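Local coordinates for protein KLLA0E03807p (Kluyveromyces lactis, PDB 3SQI) that binds DNA through this part of its chain, the DNA-binding domain of Ndc10, a platform for inner kinetochore assembly in budding yeast, at residues I109-L117 with T254-P262; D142-F153 with Y242-Y252. All coordinates share one frame; numbering follows the deposited sequence.

Overall arrangement
Contacts 1 and 2 lie with their centres about 14 Å apart, on the same side of the chain's centre, and share helix 245-259. Contact 2 uses the start of that helix and the residues leading into it; contact 1 uses its last turns and the exit. Along the chain the order is 109-117, 142-153, 242-252, 254-262, so contact 2 closes the shorter excursion within the longer one of contact 1. Helices 107-118 and 133-149, consecutive in the chain, also pack on each other, with Leu110 against Phe143 and Phe147. Helix 245-259 thus packs against helix 107-118 near its C-terminal end and helix 133-149 nearer its start, where it also meets DNA phosphates.

Contact 1 (I109-L117 with T254-P262); sequences ILQKISINL and TIFKYCQLP
Ile255 meets Leu117 where helices 107-118 and 245-259 pack crosswise; the axes of their local segments approach to 10.3 Å, with their directions 102° apart. CD1 of Ile255 lies 3.6 Å from CD2 of Leu117, while its other branch, CG2, faces CD1 of Ile113. Phe256 follows. Its CE2 is 3.5 Å from CD1 of Ile113, whose side chain runs at about a right angle to that of the phenylalanine, and its CZ is near CG2 of Ile109. Tyr263, edge-to-face, and Trp268 also meet this ring. Tyr258 meets Asn116 obliquely, amide and ring planes 82° apart, with OD1 of Asn116 3.7 Å from CE2 of Tyr258. The polar ends are held elsewhere: Asn116 bonds to Gln393 O and Ile395 N, and the Tyr258 hydroxyl to Asp396, so the segment 393-396 ties both helices together. SG of Cys259 touches both CB of Asn116 and CG1 of Ile113, 4.1 Å from each. Gln260, with positive phi, ends the helix in a Schellman motif, in which Leu261 N bonds back to Phe256 O (3.0 Å). This turn brings Leu261 round to helix 107-118. With CG beside its own backbone N (chi1 -60°), Leu261 places CD1 3.7 Å from CG of Lys112 and 3.9 Å from CG2 of Ile109.

Contact 2 (D142-F153 with Y242-Y252); sequences DFQWKFNTNVSF and YPRELTLGNWY. With nucleotides of chain C.
Phe153 and Tyr242 form an offset edge-to-face pair, the edge of the tyrosine turned to the face of the phenylalanine, with ring centroids 6.0 Å apart and planes at 72°. Glu245 CG lies over one face of Phe153; Leu248 CD1 and Pro243 O approach that ring at its edge. Tyr242 OH lies in the plane of Trp145, at the edge of the indole, and Tyr252 OH in the plane of Phe143, at the edge of its ring, where CD1 of Phe143 is 3.7 Å from CE1 of Tyr252.

Between the two tyrosines stands the carboxylate of Asp142, carried toward them with CG anti to the backbone N (chi1 -174°). Tyr242 OH donates to the anti lone pair of Asp142 OD2 at 2.9 Å, and Tyr252 OH gives a weak bond to Asp142 OD1 at 3.5 Å. OD1 also makes a salt bridge with Arg156, which probably helps to keep the buried aspartate charged. CD1 of Leu248 packs 3.6 Å from CG of Asp142.

Past this core the segment 242-252 turns to DNA. Arg244, the N-cap residue, gives its backbone N to OP2 of DT6 of chain C, and Thr247 OG1 donates to the same oxygen at 3.0 Å. Arg244 NE reaches OP2 of DT7 of chain C at 2.9 Å. The contact thus joins helix 133-149 to the phosphate-gripping start of helix 245-259 within the DNA-binding domain of Ndc10.

Helix 265-269 packs against both segments, with Phe269 on Glu245 and Leu248, and Trp268 beside Phe143 and Lys146. Leu139, on helix 133-149, touches Leu248, Trp251 and Tyr252, while Trp145 packs against Phe185 and Leu187 of strand 185-187.

Contact 1 (I109-L117 with T254-P262)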
loop_
_atom_site.group_PDB
_atom_site.type_symbol
_atom_site.label_atom_id
_atom_site.label_comp_id
_atom_site.label_asym_id
_atom_site.label_seq_id
_atom_site.Cartn_x
_atom_site.Cartn_y
_atom_site.Cartn_z
ATOM N N ILE A 109 -9.197 1.598 12.940
ATOM C CA ILE A 109 -9.088 0.148 13.097
ATOM C C ILE A 109 -7.657 -0.233 12.788
ATOM O O ILE A 109 -7.050 -1.056 13.475
ATOM C CB ILE A 109 -10.024 -0.638 12.166
ATOM C CG1 ILE A 109 -11.494 -0.357 12.502
ATOM C CG2 ILE A 109 -9.734 -2.132 12.278
ATOM C CD1 ILE A 109 -12.011 0.983 12.000
ATOM N N LEU A 110 -7.123 0.384 11.740
ATOM C CA LEU A 110 -5.705 0.294 11.442
ATOM C C LEU A 110 -4.915 0.687 12.689
ATOM O O LEU A 110 -4.319 -0.163 13.347
ATOM C CB LEU A 110 -5.355 1.231 10.284
ATOM C CG LEU A 110 -3.939 1.148 9.722
ATOM C CD1 LEU A 110 -3.798 -0.055 8.796
ATOM C CD2 LEU A 110 -3.591 2.434 8.994
ATOM N N GLN A 111 -4.959 1.973 13.031
ATOM C CA GLN A 111 -4.244 2.501 14.191
ATOM C C GLN A 111 -4.421 1.591 15.388
ATOM O O GLN A 111 -3.469 0.952 15.847
ATOM C CB GLN A 111 -4.761 3.891 14.561
ATOM C CG GLN A 111 -4.645 4.949 13.473
ATOM C CD GLN A 111 -5.137 6.307 13.952
ATOM O OE1 GLN A 111 -5.654 6.434 15.063
ATOM N NE2 GLN A 111 -4.978 7.325 13.116
ATOM N N LYS A 112 -5.655 1.485 15.861
ATOM C CA LYS A 112 -5.921 0.695 17.058
ATOM C C LYS A 112 -5.208 -0.651 17.041
ATOM O O LYS A 112 -4.675 -1.069 18.061
ATOM C CB LYS A 112 -7.422 0.502 17.275
ATOM C CG LYS A 112 -7.757 -0.553 18.312
ATOM C CD LYS A 112 -7.555 -0.028 19.718
ATOM C CE LYS A 112 -8.037 -1.026 20.754
ATOM N NZ LYS A 112 -9.461 -1.382 20.527
ATOM N N ILE A 113 -5.157 -1.305 15.886
ATOM C CA ILE A 113 -4.441 -2.568 15.798
ATOM C C ILE A 113 -2.920 -2.369 15.785
ATOM O O ILE A 113 -2.202 -2.904 16.638
ATOM C CB ILE A 113 -4.843 -3.415 14.577
ATOM C CG1 ILE A 113 -6.199 -4.085 14.795
ATOM C CG2 ILE A 113 -3.793 -4.483 14.333
ATOM C CD1 ILE A 113 -6.266 -5.549 14.327
ATOM N N SER A 114 -2.440 -1.637 14.778
ATOM C CA SER A 114 -1.030 -1.695 14.416
ATOM C C SER A 114 -0.232 -1.579 15.707
ATOM O O SER A 114 0.509 -2.486 16.095
ATOM C CB SER A 114 -0.674 -0.583 13.451
ATOM O OG SER A 114 -1.571 -0.527 12.372
ATOM N N ILE A 115 -0.506 -0.506 16.432
ATOM C CA ILE A 115 0.138 -0.227 17.719
ATOM C C ILE A 115 0.234 -1.456 18.638
ATOM O O ILE A 115 1.328 -1.889 19.020
ATOM C CB ILE A 115 -0.599 0.912 18.440
ATOM C CG1 ILE A 115 0.187 1.425 19.640
ATOM C CG2 ILE A 115 -2.020 0.514 18.818
ATOM C CD1 ILE A 115 -0.634 2.313 20.524
ATOM N N ASN A 116 -0.916 -1.995 19.020
ATOM C CA ASN A 116 -0.972 -3.188 19.865
ATOM C C ASN A 116 -0.124 -4.353 19.345
ATOM O O ASN A 116 0.448 -5.106 20.133
ATOM C CB ASN A 116 -2.417 -3.673 20.045
ATOM C CG ASN A 116 -3.246 -2.740 20.899
ATOM O OD1 ASN A 116 -3.323 -2.897 22.117
ATOM N ND2 ASN A 116 -3.871 -1.762 20.267
ATOM N N LEU A 117 -0.073 -4.523 18.027
ATOM C CA LEU A 117 0.727 -5.594 17.435
ATOM C C LEU A 117 2.232 -5.284 17.410
ATOM O O LEU A 117 3.056 -6.196 17.329
ATOM C CB LEU A 117 0.212 -5.971 16.047
ATOM C CG LEU A 117 -0.832 -7.089 16.080
ATOM C CD1 LEU A 117 -0.955 -7.777 14.716
ATOM C CD2 LEU A 117 -0.457 -8.086 17.134
ATOM N N THR A 254 -8.242 -13.588 16.882
ATOM C CA THR A 254 -7.471 -13.576 18.116
ATOM C C THR A 254 -7.037 -12.156 18.465
ATOM O O THR A 254 -7.133 -11.732 19.617
ATOM C CB THR A 254 -6.219 -14.480 18.013
ATOM O OG1 THR A 254 -6.575 -15.745 17.441
ATOM C CG2 THR A 254 -5.618 -14.712 19.385
ATOM N N ILE A 255 -6.564 -11.420 17.467
ATOM C CA ILE A 255 -6.106 -10.055 17.690
ATOM C C ILE A 255 -7.253 -9.051 17.786
ATOM O O ILE A 255 -7.249 -8.186 18.661
ATOM C CB ILE A 255 -5.113 -9.599 16.603
ATOM C CG1 ILE A 255 -4.531 -8.235 16.965
ATOM C CG2 ILE A 255 -5.787 -9.547 15.244
ATOM C CD1 ILE A 255 -3.868 -8.199 18.326
ATOM N N PHE A 256 -8.231 -9.171 16.890
ATOM C CA PHE A 256 -9.414 -8.321 16.931
ATOM C C PHE A 256 -10.097 -8.444 18.291
ATOM O O PHE A 256 -10.549 -7.454 18.868
ATOM C CB PHE A 256 -10.381 -8.697 15.805
ATOM C CG PHE A 256 -10.197 -7.892 14.555
ATOM C CD1 PHE A 256 -11.194 -7.044 14.110
ATOM C CD2 PHE A 256 -9.018 -7.969 13.832
ATOM C CE1 PHE A 256 -11.026 -6.296 12.962
ATOM C CE2 PHE A 256 -8.841 -7.221 12.681
ATOM C CZ PHE A 256 -9.846 -6.382 12.247
ATOM N N LYS A 257 -10.169 -9.665 18.806
ATOM C CA LYS A 257 -10.695 -9.874 20.145
ATOM C C LYS A 257 -9.968 -8.953 21.122
ATOM O O LYS A 257 -10.553 -8.012 21.659
ATOM C CB LYS A 257 -10.539 -11.338 20.577
ATOM C CG LYS A 257 -11.492 -12.322 19.893
ATOM C CD LYS A 257 -11.272 -13.748 20.404
ATOM C CE LYS A 257 -12.088 -14.779 19.626
ATOM N NZ LYS A 257 -13.441 -15.030 20.207
ATOM N N TYR A 258 -8.679 -9.220 21.317
ATOM C CA TYR A 258 -7.837 -8.475 22.256
ATOM C C TYR A 258 -7.912 -6.961 22.027
ATOM O O TYR A 258 -7.758 -6.176 22.965
ATOM C CB TYR A 258 -6.397 -8.993 22.152
ATOM C CG TYR A 258 -5.331 -8.230 22.914
ATOM C CD1 TYR A 258 -4.907 -8.648 24.168
ATOM C CD2 TYR A 258 -4.708 -7.128 22.351
ATOM C CE1 TYR A 258 -3.912 -7.963 24.851
ATOM C CE2 TYR A 258 -3.716 -6.441 23.023
ATOM C CZ TYR A 258 -3.322 -6.858 24.270
ATOM O OH TYR A 258 -2.333 -6.164 24.927
ATOM N N CYS A 259 -8.157 -6.554 20.787
ATOM C CA CYS A 259 -8.317 -5.137 20.475
ATOM C C CYS A 259 -9.767 -4.694 20.666
ATOM O O CYS A 259 -10.071 -3.502 20.647
ATOM C CB CYS A 259 -7.852 -4.834 19.048
ATOM S SG CYS A 259 -6.089 -5.148 18.803
ATOM N N GLN A 260 -10.662 -5.665 20.818
ATOM C CA GLN A 260 -12.081 -5.386 21.004
ATOM C C GLN A 260 -12.690 -4.667 19.811
ATOM O O GLN A 260 -13.465 -3.724 19.983
ATOM C CB GLN A 260 -12.311 -4.566 22.273
ATOM C CG GLN A 260 -11.794 -5.236 23.539
ATOM C CD GLN A 260 -12.100 -4.437 24.791
ATOM O OE1 GLN A 260 -12.754 -4.927 25.706
ATOM N NE2 GLN A 260 -11.618 -3.202 24.838
ATOM N N LEU A 261 -12.347 -5.115 18.607
ATOM C CA LEU A 261 -12.993 -4.609 17.409
ATOM C C LEU A 261 -13.708 -5.783 16.760
ATOM O O LEU A 261 -13.205 -6.911 16.790
ATOM C CB LEU A 261 -11.957 -4.034 16.448
ATOM C CG LEU A 261 -11.141 -2.874 17.016
ATOM C CD1 LEU A 261 -9.889 -2.620 16.181
ATOM C CD2 LEU A 261 -12.009 -1.624 17.139
ATOM N N PRO A 262 -14.886 -5.527 16.168
ATOM C CA PRO A 262 -15.667 -6.592 15.529
ATOM C C PRO A 262 -14.936 -7.119 14.304
ATOM O O PRO A 262 -14.277 -6.346 13.603
ATOM C CB PRO A 262 -16.962 -5.884 15.123
ATOM C CG PRO A 262 -16.583 -4.447 14.998
ATOM C CD PRO A 262 -15.547 -4.216 16.065
#

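Contact 2 (D142-F153 with Y242-Y252)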
loop_
_atom_site.group_PDB
_atom_site.type_symbol
_atom_site.label_atom_id
_atom_site.label_comp_id
_atom_site.label_asym_id
_atom_site.label_seq_id
_atom_site.Cartn_x
_atom_site.Cartn_y
_atom_site.Cartn_z
ATOM N N ASP A 142 0.613 -8.676 7.032
ATOM C CA ASP A 142 -0.504 -9.108 6.189
ATOM C C ASP A 142 -1.712 -8.152 6.257
ATOM O O ASP A 142 -2.289 -7.777 5.231
ATOM C CB ASP A 142 -0.943 -10.521 6.525
ATOM C CG ASP A 142 -1.995 -11.024 5.577
ATOM O OD1 ASP A 142 -3.190 -10.993 5.939
ATOM O OD2 ASP A 142 -1.626 -11.431 4.456
ATOM N N PHE A 143 -2.077 -7.756 7.471
ATOM C CA PHE A 143 -3.160 -6.801 7.686
ATOM C C PHE A 143 -2.896 -5.431 7.052
ATOM O O PHE A 143 -3.693 -4.954 6.252
ATOM C CB PHE A 143 -3.418 -6.650 9.185
ATOM C CG PHE A 143 -4.423 -5.590 9.531
ATOM C CD1 PHE A 143 -5.774 -5.796 9.306
ATOM C CD2 PHE A 143 -4.021 -4.400 10.110
ATOM C CE1 PHE A 143 -6.703 -4.821 9.636
ATOM C CE2 PHE A 143 -4.943 -3.423 10.443
ATOM C CZ PHE A 143 -6.286 -3.633 10.205
ATOM N N GLN A 144 -1.783 -4.798 7.416
ATOM C CA GLN A 144 -1.454 -3.465 6.917
ATOM C C GLN A 144 -1.439 -3.498 5.390
ATOM O O GLN A 144 -1.769 -2.518 4.708
ATOM C CB GLN A 144 -0.082 -3.020 7.441
ATOM C CG GLN A 144 0.049 -2.962 8.957
ATOM C CD GLN A 144 1.054 -1.909 9.420
ATOM O OE1 GLN A 144 2.099 -1.705 8.792
ATOM N NE2 GLN A 144 0.731 -1.222 10.516
ATOM N N TRP A 145 -1.044 -4.651 4.866
ATOM C CA TRP A 145 -0.910 -4.860 3.436
ATOM C C TRP A 145 -2.282 -4.892 2.776
ATOM O O TRP A 145 -2.529 -4.139 1.846
ATOM C CB TRP A 145 -0.186 -6.178 3.199
ATOM C CG TRP A 145 0.118 -6.470 1.779
ATOM C CD1 TRP A 145 0.078 -5.599 0.739
ATOM C CD2 TRP A 145 0.518 -7.736 1.237
ATOM N NE1 TRP A 145 0.433 -6.242 -0.429
ATOM C CE2 TRP A 145 0.704 -7.556 -0.149
ATOM C CE3 TRP A 145 0.737 -9.005 1.789
ATOM C CZ2 TRP A 145 1.100 -8.597 -0.995
ATOM C CZ3 TRP A 145 1.124 -10.040 0.951
ATOM C CH2 TRP A 145 1.300 -9.830 -0.427
ATOM N N LYS A 146 -3.179 -5.753 3.261
ATOM C CA LYS A 146 -4.550 -5.778 2.739
ATOM C C LYS A 146 -5.153 -4.385 2.838
ATOM O O LYS A 146 -5.594 -3.807 1.854
ATOM C CB LYS A 146 -5.412 -6.753 3.529
ATOM C CG LYS A 146 -6.878 -6.692 3.193
ATOM C CD LYS A 146 -7.149 -7.276 1.820
ATOM C CE LYS A 146 -8.621 -7.703 1.650
ATOM N NZ LYS A 146 -9.594 -6.564 1.696
ATOM N N PHE A 147 -5.127 -3.839 4.041
ATOM C CA PHE A 147 -5.642 -2.508 4.302
ATOM C C PHE A 147 -5.164 -1.467 3.287
ATOM O O PHE A 147 -5.956 -0.652 2.830
ATOM C CB PHE A 147 -5.216 -2.085 5.702
ATOM C CG PHE A 147 -6.023 -0.969 6.273
ATOM C CD1 PHE A 147 -6.909 -1.209 7.312
ATOM C CD2 PHE A 147 -5.888 0.323 5.789
ATOM C CE1 PHE A 147 -7.654 -0.181 7.857
ATOM C CE2 PHE A 147 -6.637 1.359 6.327
ATOM C CZ PHE A 147 -7.526 1.106 7.362
ATOM N N ASN A 148 -3.879 -1.470 2.946
ATOM C CA ASN A 148 -3.358 -0.476 1.996
ATOM C C ASN A 148 -3.617 -0.783 0.516
ATOM O O ASN A 148 -3.940 0.109 -0.262
ATOM C CB ASN A 148 -1.864 -0.213 2.223
ATOM C CG ASN A 148 -1.617 0.917 3.203
ATOM O OD1 ASN A 148 -2.245 0.987 4.260
ATOM N ND2 ASN A 148 -0.711 1.823 2.847
ATOM N N THR A 149 -3.440 -2.040 0.133
ATOM C CA THR A 149 -3.604 -2.464 -1.251
ATOM C C THR A 149 -4.992 -3.035 -1.606
ATOM O O THR A 149 -5.320 -3.189 -2.783
ATOM C CB THR A 149 -2.572 -3.548 -1.580
ATOM O OG1 THR A 149 -2.549 -3.771 -2.990
ATOM C CG2 THR A 149 -2.937 -4.861 -0.870
ATOM N N ASN A 150 -5.802 -3.331 -0.596
ATOM C CA ASN A 150 -7.068 -4.051 -0.792
ATOM C C ASN A 150 -7.011 -5.245 -1.766
ATOM O O ASN A 150 -7.661 -5.235 -2.810
ATOM C CB ASN A 150 -8.191 -3.089 -1.182
ATOM C CG ASN A 150 -9.514 -3.793 -1.361
ATOM O OD1 ASN A 150 -10.094 -4.303 -0.402
ATOM N ND2 ASN A 150 -10.002 -3.830 -2.593
ATOM N N VAL A 151 -6.263 -6.287 -1.404
ATOM C CA VAL A 151 -6.081 -7.447 -2.283
ATOM C C VAL A 151 -6.650 -8.768 -1.721
ATOM O O VAL A 151 -6.705 -8.982 -0.509
ATOM C CB VAL A 151 -4.580 -7.644 -2.645
ATOM C CG1 VAL A 151 -4.395 -8.874 -3.521
ATOM C CG2 VAL A 151 -4.025 -6.409 -3.346
ATOM N N SER A 152 -7.068 -9.654 -2.619
ATOM C CA SER A 152 -7.498 -10.992 -2.234
ATOM C C SER A 152 -6.399 -11.715 -1.465
ATOM O O SER A 152 -5.218 -11.494 -1.715
ATOM C CB SER A 152 -7.835 -11.800 -3.482
ATOM O OG SER A 152 -7.720 -13.189 -3.227
ATOM N N PHE A 153 -6.776 -12.579 -0.528
ATOM C CA PHE A 153 -5.774 -13.370 0.183
ATOM C C PHE A 153 -5.028 -14.298 -0.766
ATOM O O PHE A 153 -3.798 -14.278 -0.838
ATOM C CB PHE A 153 -6.406 -14.197 1.297
ATOM C CG PHE A 153 -5.467 -15.210 1.900
ATOM C CD1 PHE A 153 -4.654 -14.872 2.972
ATOM C CD2 PHE A 153 -5.387 -16.494 1.384
ATOM C CE1 PHE A 153 -3.786 -15.796 3.522
ATOM C CE2 PHE A 153 -4.523 -17.423 1.932
ATOM C CZ PHE A 153 -3.720 -17.073 3.002
ATOM N N TYR A 242 3.622 -19.311 1.535
ATOM C CA TYR A 242 2.849 -18.404 2.361
ATOM C C TYR A 242 2.110 -19.260 3.387
ATOM O O TYR A 242 1.825 -20.426 3.119
ATOM C CB TYR A 242 1.860 -17.666 1.465
ATOM C CG TYR A 242 1.562 -16.244 1.867
ATOM C CD1 TYR A 242 2.460 -15.220 1.603
ATOM C CD2 TYR A 242 0.362 -15.918 2.480
ATOM C CE1 TYR A 242 2.178 -13.914 1.964
ATOM C CE2 TYR A 242 0.072 -14.621 2.842
ATOM C CZ TYR A 242 0.976 -13.624 2.582
ATOM O OH TYR A 242 0.664 -12.337 2.949
ATOM N N PRO A 243 1.812 -18.698 4.571
ATOM C CA PRO A 243 1.076 -19.456 5.589
ATOM C C PRO A 243 -0.288 -19.850 5.047
ATOM O O PRO A 243 -0.807 -19.177 4.156
ATOM C CB PRO A 243 0.901 -18.445 6.728
ATOM C CG PRO A 243 1.923 -17.398 6.482
ATOM C CD PRO A 243 2.064 -17.314 4.996
ATOM N N ARG A 244 -0.866 -20.920 5.577
ATOM C CA ARG A 244 -2.156 -21.393 5.091
ATOM C C ARG A 244 -3.313 -20.483 5.507
ATOM O O ARG A 244 -3.220 -19.729 6.476
ATOM C CB ARG A 244 -2.397 -22.836 5.535
ATOM C CG ARG A 244 -1.395 -23.820 4.944
ATOM C CD ARG A 244 -1.194 -23.563 3.455
ATOM N NE ARG A 244 -0.494 -24.654 2.781
ATOM C CZ ARG A 244 0.675 -24.526 2.163
ATOM N NH1 ARG A 244 1.285 -23.349 2.134
ATOM N NH2 ARG A 244 1.235 -25.573 1.572
ATOM N N GLU A 245 -4.409 -20.567 4.761
ATOM C CA GLU A 245 -5.537 -19.658 4.939
ATOM C C GLU A 245 -6.205 -19.746 6.310
ATOM O O GLU A 245 -6.458 -18.722 6.956
ATOM C CB GLU A 245 -6.577 -19.883 3.843
ATOM C CG GLU A 245 -7.808 -19.007 3.986
ATOM C CD GLU A 245 -8.920 -19.418 3.043
ATOM O OE1 GLU A 245 -8.625 -20.132 2.060
ATOM O OE2 GLU A 245 -10.088 -19.035 3.289
ATOM N N LEU A 246 -6.496 -20.964 6.755
ATOM C CA LEU A 246 -7.186 -21.132 8.029
ATOM C C LEU A 246 -6.302 -20.686 9.192
ATOM O O LEU A 246 -6.796 -20.162 10.187
ATOM C CB LEU A 246 -7.653 -22.575 8.232
ATOM C CG LEU A 246 -9.072 -22.724 8.797
ATOM C CD1 LEU A 246 -9.393 -24.174 9.179
ATOM C CD2 LEU A 246 -9.284 -21.796 9.985
ATOM N N THR A 247 -4.996 -20.894 9.061
ATOM C CA THR A 247 -4.048 -20.436 10.068
ATOM C C THR A 247 -4.218 -18.942 10.347
ATOM O O THR A 247 -4.600 -18.536 11.455
ATOM C CB THR A 247 -2.610 -20.702 9.622
ATOM O OG1 THR A 247 -2.419 -22.113 9.446
ATOM C CG2 THR A 247 -1.631 -20.174 10.658
ATOM N N LEU A 248 -3.931 -18.121 9.341
ATOM C CA LEU A 248 -4.171 -16.692 9.464
ATOM C C LEU A 248 -5.581 -16.427 9.975
ATOM O O LEU A 248 -5.781 -15.570 10.835
ATOM C CB LEU A 248 -3.967 -15.980 8.129
ATOM C CG LEU A 248 -2.558 -15.487 7.797
ATOM C CD1 LEU A 248 -2.639 -14.383 6.750
ATOM C CD2 LEU A 248 -1.836 -14.987 9.046
ATOM N N GLY A 249 -6.554 -17.162 9.438
ATOM C CA GLY A 249 -7.938 -17.028 9.858
ATOM C C GLY A 249 -8.137 -17.199 11.355
ATOM O O GLY A 249 -9.091 -16.675 11.928
ATOM N N ASN A 250 -7.249 -17.964 11.981
ATOM C CA ASN A 250 -7.218 -18.084 13.434
ATOM C C ASN A 250 -6.524 -16.895 14.063
ATOM O O ASN A 250 -7.031 -16.294 15.011
ATOM C CB ASN A 250 -6.508 -19.370 13.855
ATOM C CG ASN A 250 -7.240 -20.611 13.395
ATOM O OD1 ASN A 250 -8.473 -20.644 13.369
ATOM N ND2 ASN A 250 -6.486 -21.635 13.017
ATOM N N TRP A 251 -5.359 -16.553 13.522
ATOM C CA TRP A 251 -4.573 -15.452 14.066
ATOM C C TRP A 251 -5.387 -14.161 14.169
ATOM O O TRP A 251 -5.259 -13.416 15.143
ATOM C CB TRP A 251 -3.309 -15.223 13.232
ATOM C CG TRP A 251 -2.348 -16.371 13.287
ATOM C CD1 TRP A 251 -2.656 -17.689 13.450
ATOM C CD2 TRP A 251 -0.919 -16.304 13.191
ATOM N NE1 TRP A 251 -1.512 -18.447 13.456
ATOM C CE2 TRP A 251 -0.432 -17.622 13.301
ATOM C CE3 TRP A 251 -0.007 -15.259 13.024
ATOM C CZ2 TRP A 251 0.929 -17.922 13.251
ATOM C CZ3 TRP A 251 1.345 -15.560 12.975
ATOM C CH2 TRP A 251 1.799 -16.881 13.086
ATOM N N TYR A 252 -6.228 -13.917 13.166
ATOM C CA TYR A 252 -6.969 -12.664 13.046
ATOM C C TYR A 252 -7.992 -12.372 14.145
ATOM O O TYR A 252 -7.886 -11.354 14.827
ATOM C CB TYR A 252 -7.641 -12.577 11.677
ATOM C CG TYR A 252 -6.950 -11.633 10.725
ATOM C CD1 TYR A 252 -7.132 -10.261 10.828
ATOM C CD2 TYR A 252 -6.123 -12.112 9.717
ATOM C CE1 TYR A 252 -6.505 -9.389 9.956
ATOM C CE2 TYR A 252 -5.490 -11.249 8.840
ATOM C CZ TYR A 252 -5.685 -9.888 8.963
ATOM O OH TYR A 252 -5.057 -9.026 8.092
ATOM P P DT C 6 1.414 -23.313 7.840
ATOM O OP1 DT C 6 2.306 -22.791 6.781
ATOM O OP2 DT C 6 -0.036 -23.028 7.780
ATOM O "O5'" DT C 6 1.611 -24.894 7.927
ATOM C "C5'" DT C 6 1.158 -25.670 6.843
ATOM C "C4'" DT C 6 0.586 -26.987 7.324
ATOM O "O4'" DT C 6 -0.020 -26.903 8.638
ATOM C "C3'" DT C 6 -0.519 -27.557 6.436
ATOM O "O3'" DT C 6 0.067 -28.581 5.644
ATOM C "C2'" DT C 6 -1.552 -28.098 7.434
ATOM C "C1'" DT C 6 -0.700 -28.136 8.698
ATOM N N1 DT C 6 -1.394 -28.343 10.012
ATOM C C2 DT C 6 -1.566 -29.642 10.461
ATOM O O2 DT C 6 -1.199 -30.627 9.846
ATOM N N3 DT C 6 -2.196 -29.757 11.670
ATOM C C4 DT C 6 -2.651 -28.722 12.459
ATOM O O4 DT C 6 -3.200 -28.938 13.532
ATOM C C5 DT C 6 -2.431 -27.389 11.939
ATOM C C7 DT C 6 -2.885 -26.190 12.715
ATOM C C6 DT C 6 -1.816 -27.258 10.756
ATOM P P DT C 7 -0.177 -28.618 4.056
ATOM O OP1 DT C 7 1.127 -28.877 3.401
ATOM O OP2 DT C 7 -0.960 -27.417 3.688
ATOM O "O5'" DT C 7 -1.129 -29.890 3.858
ATOM C "C5'" DT C 7 -2.384 -29.933 4.531
ATOM C "C4'" DT C 7 -2.637 -31.281 5.183
ATOM O "O4'" DT C 7 -2.727 -31.104 6.621
ATOM C "C3'" DT C 7 -3.941 -31.945 4.747
ATOM O "O3'" DT C 7 -3.743 -33.319 4.446
ATOM C "C2'" DT C 7 -4.860 -31.779 5.953
ATOM C "C1'" DT C 7 -3.865 -31.789 7.104
ATOM N N1 DT C 7 -4.400 -31.088 8.304
ATOM C C2 DT C 7 -4.879 -31.821 9.374
ATOM O O2 DT C 7 -4.887 -33.041 9.414
ATOM N N3 DT C 7 -5.352 -31.059 10.414
ATOM C C4 DT C 7 -5.394 -29.678 10.487
ATOM O O4 DT C 7 -5.838 -29.081 11.464
ATOM C C5 DT C 7 -4.880 -28.982 9.333
ATOM C C7 DT C 7 -4.877 -27.482 9.294
ATOM C C6 DT C 7 -4.417 -29.710 8.312
ATOM P P DT C 5 0.867 -21.940 14.994
ATOM O OP1 DT C 5 1.516 -20.645 15.307
ATOM O OP2 DT C 5 -0.491 -22.229 15.499
ATOM O "O5'" DT C 5 0.809 -22.155 13.407
ATOM C "C5'" DT C 5 1.997 -21.924 12.659
ATOM C "C4'" DT C 5 2.213 -22.968 11.575
ATOM O "O4'" DT C 5 2.198 -24.305 12.133
ATOM C "C3'" DT C 5 1.201 -22.969 10.441
ATOM O "O3'" DT C 5 1.965 -22.786 9.253
ATOM C "C2'" DT C 5 0.498 -24.329 10.554
ATOM C "C1'" DT C 5 1.542 -25.188 11.251
ATOM N N1 DT C 5 1.030 -26.281 12.129
ATOM C C2 DT C 5 1.175 -27.616 11.779
ATOM O O2 DT C 5 1.684 -27.999 10.741
ATOM N N3 DT C 5 0.683 -28.509 12.698
ATOM C C4 DT C 5 0.086 -28.199 13.902
ATOM O O4 DT C 5 -0.336 -29.059 14.663
ATOM C C5 DT C 5 -0.021 -26.794 14.208
ATOM C C7 DT C 5 -0.661 -26.352 15.487
ATOM C C6 DT C 5 0.449 -25.912 13.323
#